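Local coordinates for uncharacterized protein (Desulfotomaculum acetoxidans, PDB 3U4Y) that is of unknown function but folds as a seven-bladed beta-propeller related to the lactonase family, at residues 58-64 against 80-86; 109-113 against 161-165; 9-13 against 24-28; 133-138 against 181-187. All coordinates share one frame; numbering follows the deposited sequence.

Interaction 1: residues 58-64 against 80-86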
loop_
_atom_site.group_PDB
_atom_site.type_symbol
_atom_site.label_atom_id
_atom_site.label_comp_id
_atom_site.label_asym_id
_atom_site.label_seq_id
_atom_site.Cartn_x
_atom_site.Cartn_y
_atom_site.Cartn_z
ATOM N N SER A 58 -3.811 -12.779 2.725
ATOM C CA SER A 58 -3.157 -13.931 2.130
ATOM C C SER A 58 -3.824 -14.268 0.813
ATOM O O SER A 58 -5.026 -14.040 0.618
ATOM C CB SER A 58 -3.125 -15.129 3.086
ATOM O OG SER A 58 -4.420 -15.636 3.364
ATOM N N ASP A 59 -3.012 -14.801 -0.089
ATOM C CA ASP A 59 -3.392 -15.022 -1.471
ATOM C C ASP A 59 -4.118 -16.345 -1.628
ATOM O O ASP A 59 -5.347 -16.377 -1.665
ATOM C CB ASP A 59 -2.134 -15.014 -2.341
ATOM C CG ASP A 59 -2.443 -14.950 -3.812
ATOM O OD1 ASP A 59 -3.609 -14.674 -4.146
ATOM O OD2 ASP A 59 -1.519 -15.148 -4.632
ATOM N N PHE A 60 -3.340 -17.427 -1.718
ATOM C CA PHE A 60 -3.841 -18.768 -2.043
ATOM C C PHE A 60 -4.543 -19.378 -0.825
ATOM O O PHE A 60 -5.455 -20.205 -0.964
ATOM C CB PHE A 60 -2.687 -19.634 -2.597
ATOM C CG PHE A 60 -2.974 -21.112 -2.656
ATOM C CD1 PHE A 60 -4.152 -21.601 -3.205
ATOM C CD2 PHE A 60 -2.035 -22.027 -2.186
ATOM C CE1 PHE A 60 -4.400 -22.977 -3.259
ATOM C CE2 PHE A 60 -2.277 -23.396 -2.240
ATOM C CZ PHE A 60 -3.458 -23.870 -2.778
ATOM N N CYS A 61 -4.151 -18.923 0.363
ATOM C CA CYS A 61 -4.864 -19.280 1.582
ATOM C C CYS A 61 -6.152 -18.458 1.787
ATOM O O CYS A 61 -6.912 -18.710 2.709
ATOM C CB CYS A 61 -3.937 -19.155 2.801
ATOM S SG CYS A 61 -2.652 -20.458 2.982
ATOM N N GLN A 62 -6.392 -17.485 0.917
ATOM C CA GLN A 62 -7.527 -16.550 1.030
ATOM C C GLN A 62 -8.020 -16.211 2.443
ATOM O O GLN A 62 -9.223 -16.162 2.704
ATOM C CB GLN A 62 -8.701 -16.977 0.148
ATOM C CG GLN A 62 -9.301 -18.315 0.452
ATOM C CD GLN A 62 -10.128 -18.826 -0.713
ATOM O OE1 GLN A 62 -9.584 -19.162 -1.761
ATOM N NE2 GLN A 62 -11.443 -18.871 -0.544
ATOM N N THR A 63 -7.084 -15.927 3.337
ATOM C CA THR A 63 -7.437 -15.618 4.707
ATOM C C THR A 63 -6.924 -14.267 5.200
ATOM O O THR A 63 -5.747 -13.955 5.064
ATOM C CB THR A 63 -6.907 -16.699 5.639
ATOM O OG1 THR A 63 -7.505 -17.949 5.281
ATOM C CG2 THR A 63 -7.232 -16.356 7.091
ATOM N N LEU A 64 -7.815 -13.478 5.790
ATOM C CA LEU A 64 -7.411 -12.238 6.445
ATOM C C LEU A 64 -7.237 -12.432 7.954
ATOM O O LEU A 64 -8.111 -12.986 8.612
ATOM C CB LEU A 64 -8.450 -11.148 6.189
ATOM C CG LEU A 64 -8.225 -9.791 6.875
ATOM C CD1 LEU A 64 -8.436 -8.633 5.908
ATOM C CD2 LEU A 64 -9.114 -9.639 8.086
ATOM N N GLN A 80 -10.429 -14.862 9.549
ATOM C CA GLN A 80 -11.549 -15.146 8.650
ATOM C C GLN A 80 -11.103 -15.540 7.238
ATOM O O GLN A 80 -10.089 -15.044 6.739
ATOM C CB GLN A 80 -12.491 -13.948 8.597
ATOM C CG GLN A 80 -13.258 -13.723 9.886
ATOM C CD GLN A 80 -14.337 -14.766 10.107
ATOM O OE1 GLN A 80 -14.858 -15.340 9.150
ATOM N NE2 GLN A 80 -14.675 -15.020 11.369
ATOM N N GLU A 81 -11.848 -16.446 6.606
ATOM C CA GLU A 81 -11.568 -16.823 5.218
ATOM C C GLU A 81 -12.462 -16.006 4.308
ATOM O O GLU A 81 -13.634 -15.769 4.615
ATOM C CB GLU A 81 -11.793 -18.326 4.960
ATOM C CG GLU A 81 -12.633 -18.640 3.693
ATOM C CD GLU A 81 -12.731 -20.135 3.336
ATOM O OE1 GLU A 81 -11.789 -20.907 3.624
ATOM O OE2 GLU A 81 -13.758 -20.535 2.745
ATOM N N GLY A 82 -11.909 -15.562 3.190
ATOM C CA GLY A 82 -12.701 -14.831 2.229
ATOM C C GLY A 82 -13.217 -15.704 1.100
ATOM O O GLY A 82 -12.785 -16.835 0.910
ATOM N N GLN A 83 -14.158 -15.157 0.347
ATOM C CA GLN A 83 -14.668 -15.781 -0.853
ATOM C C GLN A 83 -13.545 -16.168 -1.828
ATOM O O GLN A 83 -13.562 -17.258 -2.416
ATOM C CB GLN A 83 -15.644 -14.816 -1.520
ATOM C CG GLN A 83 -17.073 -15.311 -1.597
ATOM C CD GLN A 83 -17.442 -15.775 -3.003
ATOM O OE1 GLN A 83 -16.764 -16.623 -3.594
ATOM N NE2 GLN A 83 -18.513 -15.203 -3.553
ATOM N N SER A 84 -12.573 -15.277 -2.006
ATOM C CA SER A 84 -11.463 -15.528 -2.923
ATOM C C SER A 84 -10.162 -14.932 -2.394
ATOM O O SER A 84 -10.120 -14.432 -1.271
ATOM C CB SER A 84 -11.770 -14.966 -4.310
ATOM O OG SER A 84 -11.929 -13.556 -4.266
ATOM N N SER A 85 -9.105 -14.982 -3.205
ATOM C CA SER A 85 -7.779 -14.531 -2.775
ATOM C C SER A 85 -7.688 -13.032 -2.442
ATOM O O SER A 85 -8.585 -12.254 -2.771
ATOM C CB SER A 85 -6.755 -14.849 -3.845
ATOM O OG SER A 85 -6.752 -13.819 -4.819
HETATM N N MSE A 86 -6.579 -12.633 -1.818
HETATM C CA MSE A 86 -6.395 -11.267 -1.343
HETATM C C MSE A 86 -4.964 -10.776 -1.509
HETATM O O MSE A 86 -4.030 -11.567 -1.388
HETATM C CB MSE A 86 -6.716 -11.205 0.144
HETATM C CG MSE A 86 -8.171 -11.299 0.477
HETATM SE SE MSE A 86 -8.379 -11.792 2.339
HETATM C CE MSE A 86 -10.134 -12.636 2.188
#
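Gln62 and Gly82 grip each other twice, once by backbone and once by side chain. In the backbone bond Gly82 N lies 2.8 Å from Gln62 O and the hydrogen points almost straight at it (176°). The return bond runs from Gln62 NE2 to Gly82 O, also at 2.8 Å, but is bent and tilted out of the Gln62 amide plane. Gln62 CG sits between its backbone N and carbonyl carbon (chi1 61°), and from there the extended chain carries the amide across.

Regular pairing follows at Leu64 and Gln80, an antiparallel hydrogen-bonded pair with Leu64 N 2.9 Å from Gln80 O; Thr63 and Glu81 form the neighbouring non-hydrogen-bonded pair. The type I turn from Asp59 to Gln62 is closed by Gln62 N bonding to Asp59 O, and Thr63 N bonds to Ser58 OG (2.7 Å) across its base.

The apolar share falls to selenomethionine Met86, whose SE lies 3.9 Å from Leu64 CB.

This is the open end of the hairpin of strands 63-68 and 75-81, the outer half of its propeller blade. Phe120 on strand 119-125 of the next blade touches Leu64, Gln80 and Met86, while Val55 and Thr57 of strand 53-58 lie inward.

Interaction 2: residues 109-113 against 161-165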
loop_
_atom_site.group_PDB
_atom_site.type_symbol
_atom_site.label_atom_id
_atom_site.label_comp_id
_atom_site.label_asym_id
_atom_site.label_seq_id
_atom_site.Cartn_x
_atom_site.Cartn_y
_atom_site.Cartn_z
ATOM N N ASN A 109 -12.060 -10.801 -6.875
ATOM C CA ASN A 109 -13.032 -10.009 -6.153
ATOM C C ASN A 109 -12.429 -8.926 -5.300
ATOM O O ASN A 109 -11.291 -9.027 -4.839
ATOM C CB ASN A 109 -13.860 -10.890 -5.232
ATOM C CG ASN A 109 -14.670 -11.886 -5.968
ATOM O OD1 ASN A 109 -15.680 -11.552 -6.578
ATOM N ND2 ASN A 109 -14.253 -13.134 -5.900
HETATM N N MSE A 110 -13.232 -7.899 -5.065
HETATM C CA MSE A 110 -12.931 -6.918 -4.047
HETATM C C MSE A 110 -13.783 -7.238 -2.832
HETATM O O MSE A 110 -14.960 -7.533 -2.961
HETATM C CB MSE A 110 -13.231 -5.517 -4.559
HETATM C CG MSE A 110 -13.288 -4.474 -3.467
HETATM SE SE MSE A 110 -13.557 -2.678 -4.164
HETATM C CE MSE A 110 -11.893 -2.600 -5.164
ATOM N N GLN A 111 -13.188 -7.177 -1.648
ATOM C CA GLN A 111 -13.864 -7.618 -0.437
ATOM C C GLN A 111 -13.634 -6.633 0.686
ATOM O O GLN A 111 -12.493 -6.210 0.907
ATOM C CB GLN A 111 -13.312 -8.974 0.004
ATOM C CG GLN A 111 -13.299 -10.053 -1.071
ATOM C CD GLN A 111 -13.042 -11.419 -0.482
ATOM O OE1 GLN A 111 -13.962 -12.068 0.011
ATOM N NE2 GLN A 111 -11.788 -11.853 -0.497
ATOM N N SER A 112 -14.715 -6.279 1.390
ATOM C CA SER A 112 -14.636 -5.424 2.584
ATOM C C SER A 112 -14.878 -6.210 3.862
ATOM O O SER A 112 -15.605 -7.190 3.865
ATOM C CB SER A 112 -15.651 -4.285 2.530
ATOM O OG SER A 112 -16.947 -4.785 2.783
ATOM N N TYR A 113 -14.301 -5.728 4.953
ATOM C CA TYR A 113 -14.242 -6.462 6.204
ATOM C C TYR A 113 -14.479 -5.527 7.396
ATOM O O TYR A 113 -13.771 -4.529 7.536
ATOM C CB TYR A 113 -12.862 -7.106 6.279
ATOM C CG TYR A 113 -12.441 -7.603 7.635
ATOM C CD1 TYR A 113 -12.733 -8.900 8.050
ATOM C CD2 TYR A 113 -11.725 -6.790 8.493
ATOM C CE1 TYR A 113 -12.334 -9.363 9.289
ATOM C CE2 TYR A 113 -11.322 -7.246 9.740
ATOM C CZ TYR A 113 -11.625 -8.533 10.132
ATOM O OH TYR A 113 -11.215 -8.970 11.372
ATOM N N ASP A 161 -21.856 1.424 5.442
ATOM C CA ASP A 161 -22.052 0.043 5.866
ATOM C C ASP A 161 -20.941 -0.907 5.444
ATOM O O ASP A 161 -20.835 -1.999 5.988
ATOM C CB ASP A 161 -23.362 -0.503 5.295
ATOM C CG ASP A 161 -24.583 0.173 5.885
ATOM O OD1 ASP A 161 -24.453 0.856 6.930
ATOM O OD2 ASP A 161 -25.677 0.002 5.301
ATOM N N GLY A 162 -20.133 -0.530 4.459
ATOM C CA GLY A 162 -19.098 -1.430 3.977
ATOM C C GLY A 162 -19.453 -2.108 2.663
ATOM O O GLY A 162 -18.628 -2.786 2.048
ATOM N N VAL A 163 -20.691 -1.920 2.228
ATOM C CA VAL A 163 -21.129 -2.404 0.934
ATOM C C VAL A 163 -20.295 -1.772 -0.192
ATOM O O VAL A 163 -20.098 -0.557 -0.236
ATOM C CB VAL A 163 -22.611 -2.078 0.721
ATOM C CG1 VAL A 163 -23.215 -2.982 -0.317
ATOM C CG2 VAL A 163 -23.353 -2.217 2.013
ATOM N N LEU A 164 -19.811 -2.606 -1.103
ATOM C CA LEU A 164 -19.017 -2.143 -2.230
ATOM C C LEU A 164 -19.880 -1.965 -3.475
ATOM O O LEU A 164 -20.903 -2.633 -3.631
ATOM C CB LEU A 164 -17.900 -3.138 -2.508
ATOM C CG LEU A 164 -16.946 -3.366 -1.338
ATOM C CD1 LEU A 164 -16.210 -4.683 -1.459
ATOM C CD2 LEU A 164 -15.965 -2.227 -1.262
ATOM N N PHE A 165 -19.460 -1.053 -4.351
ATOM C CA PHE A 165 -20.163 -0.756 -5.597
ATOM C C PHE A 165 -19.179 -0.571 -6.743
ATOM O O PHE A 165 -18.050 -0.112 -6.557
ATOM C CB PHE A 165 -21.012 0.507 -5.467
ATOM C CG PHE A 165 -22.075 0.423 -4.407
ATOM C CD1 PHE A 165 -23.389 0.116 -4.743
ATOM C CD2 PHE A 165 -21.766 0.660 -3.072
ATOM C CE1 PHE A 165 -24.378 0.041 -3.769
ATOM C CE2 PHE A 165 -22.748 0.585 -2.091
ATOM C CZ PHE A 165 -24.055 0.276 -2.441
#
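Blade-to-blade packing in a seven-bladed beta-propeller is illustrated here by Met110 and Ser112, on the third strand of one blade, meeting Gly162 and Leu164, where the next blade turns into its fourth strand. One polar bond and one branched side chain carry the junction. The hydroxyl of Ser112 gives its hydrogen to the backbone carbonyl of Gly162, with Ser112 OG 2.7 Å from Gly162 O; the donor is tilted 33° from the carbonyl plane. With OG between the backbone N and the carbonyl carbon (chi1 74°), the hydroxyl reaches the Gly162 carbonyl. With an alanine here the hydroxyl is gone, which would probably leave Gly162 O without this donor and weaken the link between the two blades. The turn before strand 164-172 is also gathered by Asp159, whose OD1 accepts weak bonds from the amides of Asp161, Gly162 and Val163. Gly162 has a positive phi (103°), at which a side chain would press against the preceding carbonyl.

Leu164 supplies the apolar half. Its side chain and that of Met110, a selenomethionine, cross obliquely, and Ile143 of strand 142-147 touches both. The CD1 methyl of Leu164 reaches over the Met110-Ser112 backbone, 3.6 Å from Met110 CG and 4.0 Å from Ser112 CB. The second branch takes the heavier partner: Leu164 CD2 lies 3.8 Å from Met110 SE.

Interaction 3: residues 9-13 against 24-28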
loop_
_atom_site.group_PDB
_atom_site.type_symbol
_atom_site.label_atom_id
_atom_site.label_comp_id
_atom_site.label_asym_id
_atom_site.label_seq_id
_atom_site.Cartn_x
_atom_site.Cartn_y
_atom_site.Cartn_z
ATOM N N SER A 9 4.781 4.008 19.917
ATOM C CA SER A 9 4.291 4.267 18.579
ATOM C C SER A 9 5.453 4.394 17.614
ATOM O O SER A 9 5.323 4.949 16.524
ATOM C CB SER A 9 3.424 5.514 18.567
ATOM O OG SER A 9 2.205 5.255 19.237
ATOM N N ASN A 10 6.591 3.856 18.025
ATOM C CA ASN A 10 7.751 3.822 17.160
ATOM C C ASN A 10 8.043 2.410 16.689
ATOM O O ASN A 10 8.982 1.754 17.142
ATOM C CB ASN A 10 8.937 4.471 17.855
ATOM C CG ASN A 10 8.756 5.955 17.994
ATOM O OD1 ASN A 10 7.964 6.415 18.817
ATOM N ND2 ASN A 10 9.458 6.723 17.161
ATOM N N PHE A 11 7.214 1.958 15.762
ATOM C CA PHE A 11 7.242 0.576 15.333
ATOM C C PHE A 11 6.541 0.400 13.996
ATOM O O PHE A 11 5.776 1.258 13.553
ATOM C CB PHE A 11 6.549 -0.299 16.381
ATOM C CG PHE A 11 5.047 -0.338 16.252
ATOM C CD1 PHE A 11 4.429 -1.200 15.362
ATOM C CD2 PHE A 11 4.254 0.485 17.020
ATOM C CE1 PHE A 11 3.042 -1.226 15.248
ATOM C CE2 PHE A 11 2.866 0.453 16.906
ATOM C CZ PHE A 11 2.263 -0.398 16.027
ATOM N N GLY A 12 6.783 -0.743 13.377
ATOM C CA GLY A 12 6.163 -1.064 12.110
ATOM C C GLY A 12 6.032 -2.563 11.926
ATOM O O GLY A 12 6.527 -3.344 12.729
ATOM N N ILE A 13 5.373 -2.964 10.850
ATOM C CA ILE A 13 5.108 -4.369 10.603
ATOM C C ILE A 13 5.497 -4.728 9.173
ATOM O O ILE A 13 5.289 -3.948 8.267
ATOM C CB ILE A 13 3.618 -4.716 10.886
ATOM C CG1 ILE A 13 3.327 -6.173 10.557
ATOM C CG2 ILE A 13 2.657 -3.805 10.114
ATOM C CD1 ILE A 13 1.855 -6.455 10.521
ATOM N N PHE A 24 7.200 -7.394 13.709
ATOM C CA PHE A 24 7.092 -6.028 14.133
ATOM C C PHE A 24 8.511 -5.628 14.421
ATOM O O PHE A 24 9.277 -6.424 14.941
ATOM C CB PHE A 24 6.255 -5.936 15.388
ATOM C CG PHE A 24 4.805 -6.208 15.167
ATOM C CD1 PHE A 24 3.948 -5.196 14.789
ATOM C CD2 PHE A 24 4.288 -7.467 15.345
ATOM C CE1 PHE A 24 2.599 -5.441 14.604
ATOM C CE2 PHE A 24 2.944 -7.710 15.153
ATOM C CZ PHE A 24 2.103 -6.699 14.790
ATOM N N PHE A 25 8.869 -4.407 14.060
ATOM C CA PHE A 25 10.225 -3.925 14.235
ATOM C C PHE A 25 10.141 -2.509 14.805
ATOM O O PHE A 25 9.129 -1.820 14.638
ATOM C CB PHE A 25 10.960 -3.938 12.886
ATOM C CG PHE A 25 10.306 -3.092 11.844
ATOM C CD1 PHE A 25 10.831 -1.861 11.498
ATOM C CD2 PHE A 25 9.138 -3.508 11.227
ATOM C CE1 PHE A 25 10.208 -1.058 10.544
ATOM C CE2 PHE A 25 8.514 -2.718 10.264
ATOM C CZ PHE A 25 9.050 -1.487 9.931
ATOM N N SER A 26 11.185 -2.069 15.495
ATOM C CA SER A 26 11.194 -0.697 15.958
ATOM C C SER A 26 11.823 0.220 14.917
ATOM O O SER A 26 12.882 -0.077 14.360
ATOM C CB SER A 26 11.924 -0.562 17.283
ATOM O OG SER A 26 13.141 0.142 17.111
ATOM N N THR A 27 11.124 1.320 14.659
ATOM C CA THR A 27 11.607 2.480 13.932
ATOM C C THR A 27 12.910 3.097 14.487
ATOM O O THR A 27 13.673 3.723 13.744
ATOM C CB THR A 27 10.521 3.532 14.044
ATOM O OG1 THR A 27 9.343 3.041 13.398
ATOM C CG2 THR A 27 10.956 4.875 13.450
ATOM N N ASP A 28 13.154 2.917 15.788
ATOM C CA ASP A 28 14.252 3.583 16.506
ATOM C C ASP A 28 15.551 2.798 16.504
ATOM O O ASP A 28 16.557 3.228 15.934
ATOM C CB ASP A 28 13.881 3.790 17.980
ATOM C CG ASP A 28 12.676 4.688 18.169
ATOM O OD1 ASP A 28 12.677 5.822 17.629
ATOM O OD2 ASP A 28 11.731 4.243 18.865
#
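Gly12 and Phe25 form an antiparallel hydrogen-bonded pair, and the rest of this contact is arranged around them. Gly12 N lies 2.9 Å from Phe25 O, and Phe25 N is likewise 2.9 Å from Gly12 O. Phe25 then folds back over its own partner: with CG between the backbone N and the carbonyl carbon (chi1 59°), its ring swings across the strand so that Gly12 N lies roughly above the centre of one face, a placement to be taken as approximate because the ring is modelled too close to Gly12.

On the other face of the sheet, Phe24 runs alongside Ile13 and Phe11. Ile13 CB is 3.9 Å from Phe24 CE1, and Ile13 CG1 stands over one face of that ring near its rim. Phe11 CD1 meets the ring at its edge, 4.1 Å from Phe24 CD1. A weak bond from Thr27 N to Asn10 O, 3.3 Å long, adds a further backbone link.

Further out, Lys282 NZ bonds to Asn10 OD1, and Thr29 holds Ser26 OG. Leu33 of strand 32-37 touches Phe11, Phe24 and Ser26. On the inner side strand 319-321, from the other end of the chain, pairs with strand 11-16, so that both termini build one blade, as in many propellers.

Interaction 4: residues 133-138 against 181-187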
loop_
_atom_site.group_PDB
_atom_site.type_symbol
_atom_site.label_atom_id
_atom_site.label_comp_id
_atom_site.label_asym_id
_atom_site.label_seq_id
_atom_site.Cartn_x
_atom_site.Cartn_y
_atom_site.Cartn_z
ATOM N N ILE A 133 -4.891 -1.215 -4.647
ATOM C CA ILE A 133 -6.087 -0.549 -4.138
ATOM C C ILE A 133 -5.701 0.699 -3.357
ATOM O O ILE A 133 -4.601 0.802 -2.787
ATOM C CB ILE A 133 -6.999 -1.487 -3.289
ATOM C CG1 ILE A 133 -8.361 -0.853 -3.041
ATOM C CG2 ILE A 133 -6.386 -1.810 -1.959
ATOM C CD1 ILE A 133 -9.288 -1.745 -2.269
ATOM N N ALA A 134 -6.612 1.660 -3.371
ATOM C CA ALA A 134 -6.433 2.891 -2.638
ATOM C C ALA A 134 -7.801 3.446 -2.262
ATOM O O ALA A 134 -8.712 3.523 -3.092
ATOM C CB ALA A 134 -5.653 3.892 -3.466
ATOM N N ILE A 135 -7.943 3.816 -0.995
ATOM C CA ILE A 135 -9.167 4.451 -0.521
ATOM C C ILE A 135 -8.915 5.920 -0.187
ATOM O O ILE A 135 -7.955 6.244 0.523
ATOM C CB ILE A 135 -9.733 3.700 0.705
ATOM C CG1 ILE A 135 -9.883 2.215 0.367
ATOM C CG2 ILE A 135 -11.054 4.301 1.156
ATOM C CD1 ILE A 135 -10.251 1.336 1.532
ATOM N N SER A 136 -9.756 6.814 -0.701
ATOM C CA SER A 136 -9.572 8.229 -0.390
ATOM C C SER A 136 -9.771 8.565 1.098
ATOM O O SER A 136 -10.759 8.142 1.734
ATOM C CB SER A 136 -10.473 9.108 -1.251
ATOM O OG SER A 136 -11.832 8.836 -0.980
ATOM N N PRO A 137 -8.828 9.341 1.652
ATOM C CA PRO A 137 -8.901 9.800 3.038
ATOM C C PRO A 137 -10.003 10.852 3.273
ATOM O O PRO A 137 -10.318 11.111 4.410
ATOM C CB PRO A 137 -7.502 10.380 3.282
ATOM C CG PRO A 137 -6.611 9.820 2.149
ATOM C CD PRO A 137 -7.564 9.742 1.005
ATOM N N ASN A 138 -10.588 11.437 2.232
ATOM C CA ASN A 138 -11.713 12.366 2.410
ATOM C C ASN A 138 -12.708 11.887 3.437
ATOM O O ASN A 138 -13.077 12.623 4.339
ATOM C CB ASN A 138 -12.525 12.565 1.119
ATOM C CG ASN A 138 -11.725 13.182 0.000
ATOM O OD1 ASN A 138 -12.178 13.222 -1.146
ATOM N ND2 ASN A 138 -10.529 13.665 0.316
ATOM N N ILE A 181 -1.411 2.617 -6.780
ATOM C CA ILE A 181 -2.037 3.935 -6.667
ATOM C C ILE A 181 -1.844 4.427 -5.258
ATOM O O ILE A 181 -1.776 3.630 -4.331
ATOM C CB ILE A 181 -3.561 3.899 -6.848
ATOM C CG1 ILE A 181 -3.984 3.036 -8.004
ATOM C CG2 ILE A 181 -4.100 5.253 -7.107
ATOM C CD1 ILE A 181 -5.443 2.745 -7.920
ATOM N N THR A 182 -1.793 5.743 -5.097
ATOM C CA THR A 182 -1.617 6.381 -3.796
ATOM C C THR A 182 -2.286 7.750 -3.849
ATOM O O THR A 182 -2.099 8.492 -4.810
ATOM C CB THR A 182 -0.126 6.570 -3.453
ATOM O OG1 THR A 182 0.481 5.305 -3.160
ATOM C CG2 THR A 182 0.010 7.436 -2.257
ATOM N N PHE A 183 -3.089 8.076 -2.838
ATOM C CA PHE A 183 -3.744 9.381 -2.789
ATOM C C PHE A 183 -2.840 10.404 -2.131
ATOM O O PHE A 183 -1.838 10.065 -1.507
ATOM C CB PHE A 183 -5.028 9.313 -1.974
ATOM C CG PHE A 183 -6.228 8.860 -2.744
ATOM C CD1 PHE A 183 -6.971 9.756 -3.491
ATOM C CD2 PHE A 183 -6.644 7.545 -2.694
ATOM C CE1 PHE A 183 -8.098 9.343 -4.193
ATOM C CE2 PHE A 183 -7.763 7.136 -3.393
ATOM C CZ PHE A 183 -8.491 8.043 -4.142
ATOM N N THR A 184 -3.202 11.667 -2.263
ATOM C CA THR A 184 -2.603 12.689 -1.433
ATOM C C THR A 184 -3.378 12.693 -0.128
ATOM O O THR A 184 -4.560 12.361 -0.111
ATOM C CB THR A 184 -2.694 14.065 -2.096
ATOM O OG1 THR A 184 -4.034 14.282 -2.566
ATOM C CG2 THR A 184 -1.724 14.140 -3.259
ATOM N N PRO A 185 -2.722 13.073 0.972
ATOM C CA PRO A 185 -3.344 13.017 2.287
ATOM C C PRO A 185 -4.712 13.685 2.342
ATOM O O PRO A 185 -5.484 13.386 3.252
ATOM C CB PRO A 185 -2.352 13.759 3.148
ATOM C CG PRO A 185 -1.064 13.564 2.493
ATOM C CD PRO A 185 -1.352 13.598 1.044
ATOM N N ASP A 186 -5.008 14.559 1.380
ATOM C CA ASP A 186 -6.270 15.315 1.343
ATOM C C ASP A 186 -7.292 14.757 0.359
ATOM O O ASP A 186 -8.417 15.256 0.293
ATOM C CB ASP A 186 -6.027 16.801 1.056
ATOM C CG ASP A 186 -5.029 17.042 -0.079
ATOM O OD1 ASP A 186 -3.806 17.124 0.198
ATOM O OD2 ASP A 186 -5.469 17.168 -1.247
ATOM N N GLY A 187 -6.893 13.735 -0.400
ATOM C CA GLY A 187 -7.780 13.025 -1.307
ATOM C C GLY A 187 -8.147 13.740 -2.597
ATOM O O GLY A 187 -9.123 13.377 -3.273
#
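Ser136 OG is gripped twice, by a hydrogen bond with Asn140 OD1 and a weak one from Leu142 N, while the CB of the same residue lies over the ring of Phe183. The contact belongs to the seam between the innermost strands of two successive blades of the seven-bladed beta-propeller. Strands 133-135 and 181-183 run nearly parallel there, 12° apart, with their axes 6.2 Å from each other at closest. Side chains bridge that spacing, Phe183 prominent among them.

Its CG is anti to the carbonyl carbon (chi1 -85°), and the ring stands across the gap toward the 133-138 segment. Ser136 CB makes a CH-pi contact over one face, 3.9 Å from the centroid of the Phe183 ring. The carbonyl of Ala134 comes to the ring edge, and Ala134 CB is 3.9 Å from Phe183 CD2. Pro137 CD lies 3.9 Å from Phe183 CB. A valine in place of Phe183 would take away the ring that Ser136 and Ala134 pack on, and would probably open a gap between the two blades.

Beyond the ring, the chain turns tightly from Thr184 to Gly187, a type I turn closed by Gly187 N bonding to Thr184 O. The positive phi of Gly187 by itself favours glycine. Pro137 packs on this turn, its CB 3.6 Å from Pro185 O, and Asn138 ND2 adds a weak bond to Asp186 O. At the strand end of the seam Ala134 CB meets Ile181 CB at 4.0 Å.

From the N terminus, interaction 3 comes first and closes the short hairpin of strands 11-16 and 21-26, in the blade that strand 319-321 completes. Interaction 1 follows in series, closing the hairpin of strands 63-68 and 75-81 one blade further on. The remaining two join different blades and cross along the chain: 109-113 reaches forward to 161-165, while 133-138, lying between them, reaches past to 181-187. Together they tie three consecutive blades, interaction 2 further out and interaction 4 nearer the centre, meeting where Met110 CE packs against Ile133 CD1. Interactions 1 and 2 also touch, through Gln83 and Gln111. Interaction 3 stands apart from the others.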